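Local coordinates for protein extracellular serine protease (Aeromonas sobria, PDB 3WQB) that preferentially cuts peptide bonds that follow two basic residues, one of them lysine, as a secreted, calcium-binding serine protease of the furin subfamily, at residues 170-175 with 348-353; 203-208 with 252-257. The protein carries 1 engineered substitution. All coordinates share one frame; numbering follows the deposited sequence.

Contact 1: 170-175 with 348-353; sequences DNRVFN and LLMSAY
M350 and R172 reach toward each other from opposite directions and overlap where they meet, one from the end of helix 335-352, the other from the loop that leads into strand 173-179. This strand belongs to the parallel sheet of the subtilisin fold, here the catalytic domain of a furin-like protease, and the helix packs on the sheet.

The thioether chain of M350 runs alongside the arginine. With chi2 and chi3 at 175° and 169° it is extended beyond CG, and that length carries its methyl carbon CE to 3.3 Å from R172 O, a close packing contact. CE lies on one face of the R172 guanidinium, offset toward the rim, 3.7 Å from NH2. Nearer the helix, CG sits 3.7 Å from NH1, so methionine carbons follow the flat group along that face. The sulfur rests against two aliphatic groups on the strand side, 3.8 Å from R172 CB and 3.9 Å from V173 CG2. A flexible, weakly polar residue suits a place bordered by both hydrocarbon and charge, while the branched valine turns its CG2 to the sulfur and also packs on S343 and M346 of the same helix.

The bend of the arginine chain at chi3 (73°) helps lay its guanidinium beside the methionine while the N-H groups point to acceptors. NE bonds to the carbonyl of G209 and NH2 to that of L356, which together with a water at NH1 should fix the rotation of the plane. Arginine serves here because one group can donate in several directions and still offer an apolar companion its face. The water lies in the guanidinium plane, takes a hydrogen bond from NH1 at 2.8 Å and gives one to Y353 O at 2.7 Å.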
loop_
_atom_site.group_PDB
_atom_site.type_symbol
_atom_site.label_atom_id
_atom_site.label_comp_id
_atom_site.label_asym_id
_atom_site.label_seq_id
_atom_site.Cartn_x
_atom_site.Cartn_y
_atom_site.Cartn_z
ATOM N N ASP A 170 -5.525 16.168 12.961
ATOM C CA ASP A 170 -6.910 15.853 13.302
ATOM C C ASP A 170 -7.698 15.184 12.189
ATOM O O ASP A 170 -8.923 15.191 12.194
ATOM C CB ASP A 170 -7.643 17.098 13.806
ATOM C CG ASP A 170 -7.722 18.197 12.763
ATOM O OD1 ASP A 170 -6.925 18.185 11.789
ATOM O OD2 ASP A 170 -8.587 19.089 12.939
ATOM N N ASN A 171 -6.993 14.596 11.232
ATOM C CA ASN A 171 -7.644 13.666 10.317
ATOM C C ASN A 171 -7.839 12.322 10.983
ATOM O O ASN A 171 -6.988 11.880 11.762
ATOM C CB ASN A 171 -6.836 13.496 9.040
ATOM C CG ASN A 171 -6.872 14.726 8.192
ATOM O OD1 ASN A 171 -7.917 15.077 7.643
ATOM N ND2 ASN A 171 -5.740 15.417 8.101
ATOM N N ARG A 172 -8.965 11.686 10.685
ATOM C CA ARG A 172 -9.207 10.318 11.126
ATOM C C ARG A 172 -8.943 9.268 10.041
ATOM O O ARG A 172 -8.963 8.078 10.341
ATOM C CB ARG A 172 -10.612 10.140 11.687
ATOM C CG ARG A 172 -10.788 10.742 13.080
ATOM C CD ARG A 172 -11.908 10.059 13.858
ATOM N NE ARG A 172 -11.487 8.731 14.291
ATOM C CZ ARG A 172 -12.302 7.743 14.656
ATOM N NH1 ARG A 172 -13.627 7.901 14.657
ATOM N NH2 ARG A 172 -11.776 6.570 15.009
ATOM N N VAL A 173 -8.702 9.688 8.795
ATOM C CA VAL A 173 -8.332 8.759 7.725
ATOM C C VAL A 173 -7.202 9.400 6.933
ATOM O O VAL A 173 -7.286 10.569 6.554
ATOM C CB VAL A 173 -9.528 8.429 6.791
ATOM C CG1 VAL A 173 -9.115 7.407 5.757
ATOM C CG2 VAL A 173 -10.720 7.902 7.589
ATOM N N PHE A 174 -6.142 8.635 6.691
ATOM C CA PHE A 174 -5.057 9.070 5.799
ATOM C C PHE A 174 -5.029 8.168 4.592
ATOM O O PHE A 174 -4.699 6.987 4.699
ATOM C CB PHE A 174 -3.706 9.056 6.517
ATOM C CG PHE A 174 -3.596 10.099 7.588
ATOM C CD1 PHE A 174 -3.985 9.825 8.893
ATOM C CD2 PHE A 174 -3.121 11.373 7.281
ATOM C CE1 PHE A 174 -3.899 10.815 9.885
ATOM C CE2 PHE A 174 -3.037 12.361 8.255
ATOM C CZ PHE A 174 -3.425 12.082 9.563
ATOM N N ASN A 175 -5.423 8.731 3.455
ATOM C CA ASN A 175 -5.474 7.985 2.209
ATOM C C ASN A 175 -4.147 8.032 1.467
ATOM O O ASN A 175 -3.681 9.110 1.112
ATOM C CB ASN A 175 -6.589 8.542 1.323
ATOM C CG ASN A 175 -6.810 7.703 0.089
ATOM O OD1 ASN A 175 -7.721 6.876 0.059
ATOM N ND2 ASN A 175 -5.971 7.896 -0.929
ATOM N N LEU A 348 -17.561 6.094 6.497
ATOM C CA LEU A 348 -18.954 5.740 6.770
ATOM C C LEU A 348 -19.080 5.118 8.163
ATOM O O LEU A 348 -19.908 5.535 8.981
ATOM C CB LEU A 348 -19.512 4.789 5.702
ATOM C CG LEU A 348 -19.680 5.396 4.305
ATOM C CD1 LEU A 348 -20.258 4.380 3.334
ATOM C CD2 LEU A 348 -20.563 6.633 4.355
ATOM N N LEU A 349 -18.235 4.136 8.443
ATOM C CA LEU A 349 -18.297 3.453 9.722
ATOM C C LEU A 349 -18.017 4.403 10.870
ATOM O O LEU A 349 -18.718 4.389 11.880
ATOM C CB LEU A 349 -17.318 2.283 9.756
ATOM C CG LEU A 349 -17.559 1.168 8.745
ATOM C CD1 LEU A 349 -16.548 0.085 8.971
ATOM C CD2 LEU A 349 -18.964 0.618 8.805
ATOM N N MET A 350 -16.984 5.224 10.715
ATOM C CA MET A 350 -16.641 6.197 11.739
ATOM C C MET A 350 -17.774 7.179 11.988
ATOM O O MET A 350 -18.015 7.571 13.127
ATOM C CB MET A 350 -15.368 6.951 11.366
ATOM C CG MET A 350 -14.111 6.113 11.435
ATOM S SD MET A 350 -12.720 7.070 10.821
ATOM C CE MET A 350 -11.367 6.005 11.327
ATOM N N SER A 351 -18.474 7.586 10.938
ATOM C CA SER A 351 -19.564 8.548 11.119
ATOM C C SER A 351 -20.747 7.933 11.861
ATOM O O SER A 351 -21.424 8.630 12.617
ATOM C CB SER A 351 -20.003 9.174 9.795
ATOM O OG SER A 351 -20.717 8.272 8.961
ATOM N N ALA A 352 -20.976 6.637 11.649
ATOM C CA ALA A 352 -22.069 5.899 12.295
ATOM C C ALA A 352 -21.748 5.558 13.746
ATOM O O ALA A 352 -22.646 5.528 14.597
ATOM C CB ALA A 352 -22.375 4.634 11.525
ATOM N N TYR A 353 -20.469 5.303 14.019
ATOM C CA TYR A 353 -20.013 4.839 15.325
ATOM C C TYR A 353 -18.715 5.547 15.684
ATOM O O TYR A 353 -17.635 4.954 15.622
ATOM C CB TYR A 353 -19.858 3.308 15.330
ATOM C CG TYR A 353 -21.197 2.621 15.218
ATOM C CD1 TYR A 353 -22.010 2.459 16.337
ATOM C CD2 TYR A 353 -21.683 2.202 13.974
ATOM C CE1 TYR A 353 -23.257 1.873 16.234
ATOM C CE2 TYR A 353 -22.935 1.606 13.855
ATOM C CZ TYR A 353 -23.709 1.442 14.988
ATOM O OH TYR A 353 -24.948 0.868 14.878
HETATM O O HOH W 1 -15.061 5.474 14.874
#

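Contact 2: 203-208 with 252-257; sequences QTLKAQ and NFWNLV
Apolar contact between T204, L205 and W254 joins the two segments. The six-membered part of the indole is approached obliquely by both residues: T204 CB stands 3.8 Å from CE3, and L205 CD1 is 3.8 Å from CH2, with the leucine chain at about a right angle to the tryptophan. L205 CG anti to its carbonyl carbon (chi1 -63°) brings the isobutyl fork to the outer carbons of the ring. The broad indole suits this place because it can meet two successive residues at once. F253 CD2 lies over one face of the indole, near the rim, and L435 also touches L205 and W254.

Helix 191-205 is the crossover between the parallel strands 173-179 and 211-215 of the subtilisin fold, and these contacts set its C-terminal end beside the residues leading into strand 255-261.

Water supplies the polar link. It lies 2.9 Å from T204 OG1 and 2.7 Å from W254 O, in reach of both acceptors. Threonine fits because its hydroxyl also bonds back to F200 O, one turn earlier, while its carbon side meets the ring.

Direct hydrogen bonds shape each segment separately. N252 OD1 accepts from N255 N at 2.9 Å in an Asx motif, a role suited to asparagine's short amide, and K206 NZ reaches Q203 OE1 at 3.0 Å, from above the carbonyl plane.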
loop_
_atom_site.group_PDB
_atom_site.type_symbol
_atom_site.label_atom_id
_atom_site.label_comp_id
_atom_site.label_asym_id
_atom_site.label_seq_id
_atom_site.Cartn_x
_atom_site.Cartn_y
_atom_site.Cartn_z
ATOM N N GLN A 203 -0.765 8.218 15.893
ATOM C CA GLN A 203 -1.995 8.665 15.268
ATOM C C GLN A 203 -3.088 7.602 15.271
ATOM O O GLN A 203 -4.269 7.922 15.364
ATOM C CB GLN A 203 -1.705 9.129 13.846
ATOM C CG GLN A 203 -1.059 10.523 13.793
ATOM C CD GLN A 203 -2.056 11.617 14.130
ATOM O OE1 GLN A 203 -2.122 12.086 15.267
ATOM N NE2 GLN A 203 -2.861 11.997 13.151
ATOM N N THR A 204 -2.693 6.340 15.152
ATOM C CA THR A 204 -3.661 5.244 15.152
ATOM C C THR A 204 -4.226 4.999 16.555
ATOM O O THR A 204 -5.439 4.830 16.719
ATOM C CB THR A 204 -3.044 3.940 14.607
ATOM O OG1 THR A 204 -2.628 4.127 13.247
ATOM C CG2 THR A 204 -4.054 2.792 14.663
ATOM N N LEU A 205 -3.345 4.979 17.553
ATOM C CA LEU A 205 -3.737 4.530 18.902
ATOM C C LEU A 205 -4.322 5.584 19.843
ATOM O O LEU A 205 -4.681 5.263 20.967
ATOM C CB LEU A 205 -2.581 3.775 19.570
ATOM C CG LEU A 205 -2.176 2.482 18.844
ATOM C CD1 LEU A 205 -1.031 1.800 19.567
ATOM C CD2 LEU A 205 -3.349 1.504 18.633
ATOM N N LYS A 206 -4.481 6.811 19.382
ATOM C CA LYS A 206 -5.018 7.858 20.257
ATOM C C LYS A 206 -6.542 7.838 20.271
ATOM O O LYS A 206 -7.175 7.109 19.512
ATOM C CB LYS A 206 -4.531 9.218 19.784
ATOM C CG LYS A 206 -4.964 9.514 18.365
ATOM C CD LYS A 206 -4.482 10.846 17.901
ATOM C CE LYS A 206 -5.180 11.174 16.612
ATOM N NZ LYS A 206 -4.916 12.559 16.142
ATOM N N ALA A 207 -7.133 8.661 21.135
ATOM C CA ALA A 207 -8.567 8.921 21.066
ATOM C C ALA A 207 -8.903 9.523 19.699
ATOM O O ALA A 207 -8.132 10.330 19.166
ATOM C CB ALA A 207 -8.988 9.867 22.181
ATOM N N GLN A 208 -10.049 9.134 19.145
ATOM C CA GLN A 208 -10.431 9.512 17.779
ATOM C C GLN A 208 -9.308 9.092 16.826
ATOM O O GLN A 208 -8.811 9.895 16.028
ATOM C CB GLN A 208 -10.717 11.023 17.662
ATOM C CG GLN A 208 -12.117 11.480 18.095
ATOM C CD GLN A 208 -12.559 10.900 19.425
ATOM O OE1 GLN A 208 -13.293 9.911 19.467
ATOM N NE2 GLN A 208 -12.097 11.500 20.520
ATOM N N ASN A 252 4.049 -2.386 7.929
ATOM C CA ASN A 252 4.192 -1.645 9.178
ATOM C C ASN A 252 3.026 -1.752 10.144
ATOM O O ASN A 252 3.038 -1.092 11.185
ATOM C CB ASN A 252 4.532 -0.166 8.933
ATOM C CG ASN A 252 3.349 0.637 8.440
ATOM O OD1 ASN A 252 2.288 0.095 8.142
ATOM N ND2 ASN A 252 3.531 1.946 8.356
ATOM N N PHE A 253 2.036 -2.576 9.804
ATOM C CA PHE A 253 0.823 -2.788 10.614
ATOM C C PHE A 253 -0.145 -1.612 10.617
ATOM O O PHE A 253 -1.334 -1.811 10.436
ATOM C CB PHE A 253 1.146 -3.227 12.047
ATOM C CG PHE A 253 -0.070 -3.424 12.905
ATOM C CD1 PHE A 253 -0.914 -4.515 12.692
ATOM C CD2 PHE A 253 -0.383 -2.516 13.923
ATOM C CE1 PHE A 253 -2.035 -4.712 13.486
ATOM C CE2 PHE A 253 -1.511 -2.702 14.713
ATOM C CZ PHE A 253 -2.329 -3.804 14.499
ATOM N N TRP A 254 0.364 -0.401 10.833
ATOM C CA TRP A 254 -0.489 0.797 10.888
ATOM C C TRP A 254 -1.195 1.028 9.559
ATOM O O TRP A 254 -2.330 1.515 9.540
ATOM C CB TRP A 254 0.315 2.031 11.317
ATOM C CG TRP A 254 1.188 1.696 12.485
ATOM C CD1 TRP A 254 2.550 1.638 12.497
ATOM C CD2 TRP A 254 0.754 1.253 13.785
ATOM N NE1 TRP A 254 2.997 1.233 13.740
ATOM C CE2 TRP A 254 1.915 0.980 14.542
ATOM C CE3 TRP A 254 -0.506 1.083 14.389
ATOM C CZ2 TRP A 254 1.855 0.535 15.876
ATOM C CZ3 TRP A 254 -0.562 0.657 15.723
ATOM C CH2 TRP A 254 0.609 0.383 16.440
ATOM N N ASN A 255 -0.556 0.642 8.450
ATOM C CA ASN A 255 -1.204 0.696 7.151
ATOM C C ASN A 255 -2.177 -0.452 6.979
ATOM O O ASN A 255 -1.799 -1.621 7.164
ATOM C CB ASN A 255 -0.158 0.611 6.045
ATOM C CG ASN A 255 0.506 1.926 5.772
ATOM O OD1 ASN A 255 -0.129 2.974 5.877
ATOM N ND2 ASN A 255 1.790 1.890 5.399
ATOM N N LEU A 256 -3.419 -0.114 6.635
ATOM C CA LEU A 256 -4.391 -1.093 6.179
ATOM C C LEU A 256 -4.193 -1.207 4.667
ATOM O O LEU A 256 -4.548 -0.286 3.920
ATOM C CB LEU A 256 -5.812 -0.621 6.519
ATOM C CG LEU A 256 -6.960 -1.635 6.401
ATOM C CD1 LEU A 256 -8.223 -1.102 7.053
ATOM C CD2 LEU A 256 -7.226 -1.985 4.942
ATOM N N VAL A 257 -3.610 -2.318 4.232
ATOM C CA VAL A 257 -3.211 -2.488 2.830
ATOM C C VAL A 257 -4.329 -3.153 2.031
ATOM O O VAL A 257 -4.899 -4.156 2.467
ATOM C CB VAL A 257 -1.888 -3.270 2.709
ATOM C CG1 VAL A 257 -1.437 -3.324 1.264
ATOM C CG2 VAL A 257 -0.788 -2.619 3.546
HETATM O O HOH W 2 -4.104 2.981 11.030
#

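The centres of contacts 1 and 2 lie 12 Å apart within the subtilisin-like domain, beside its six-stranded parallel sheet, in which strand 211-215 runs between strands 173-179 and 255-261. Along the chain the order is 170-175, 203-208, 252-257, 348-353, which nests contact 2 inside the loop closed by contact 1. The two sites also touch directly: R172 NE is 3.4 Å from Q208 C, and F174 CE1 is 3.6 Å from Q203 NE2. Contact 1 joins helix 335-352 to the start of strand 173-179; contact 2 joins helix 191-205 to the residues just before strand 255-261, both away from the annotated calcium and charge-relay sites.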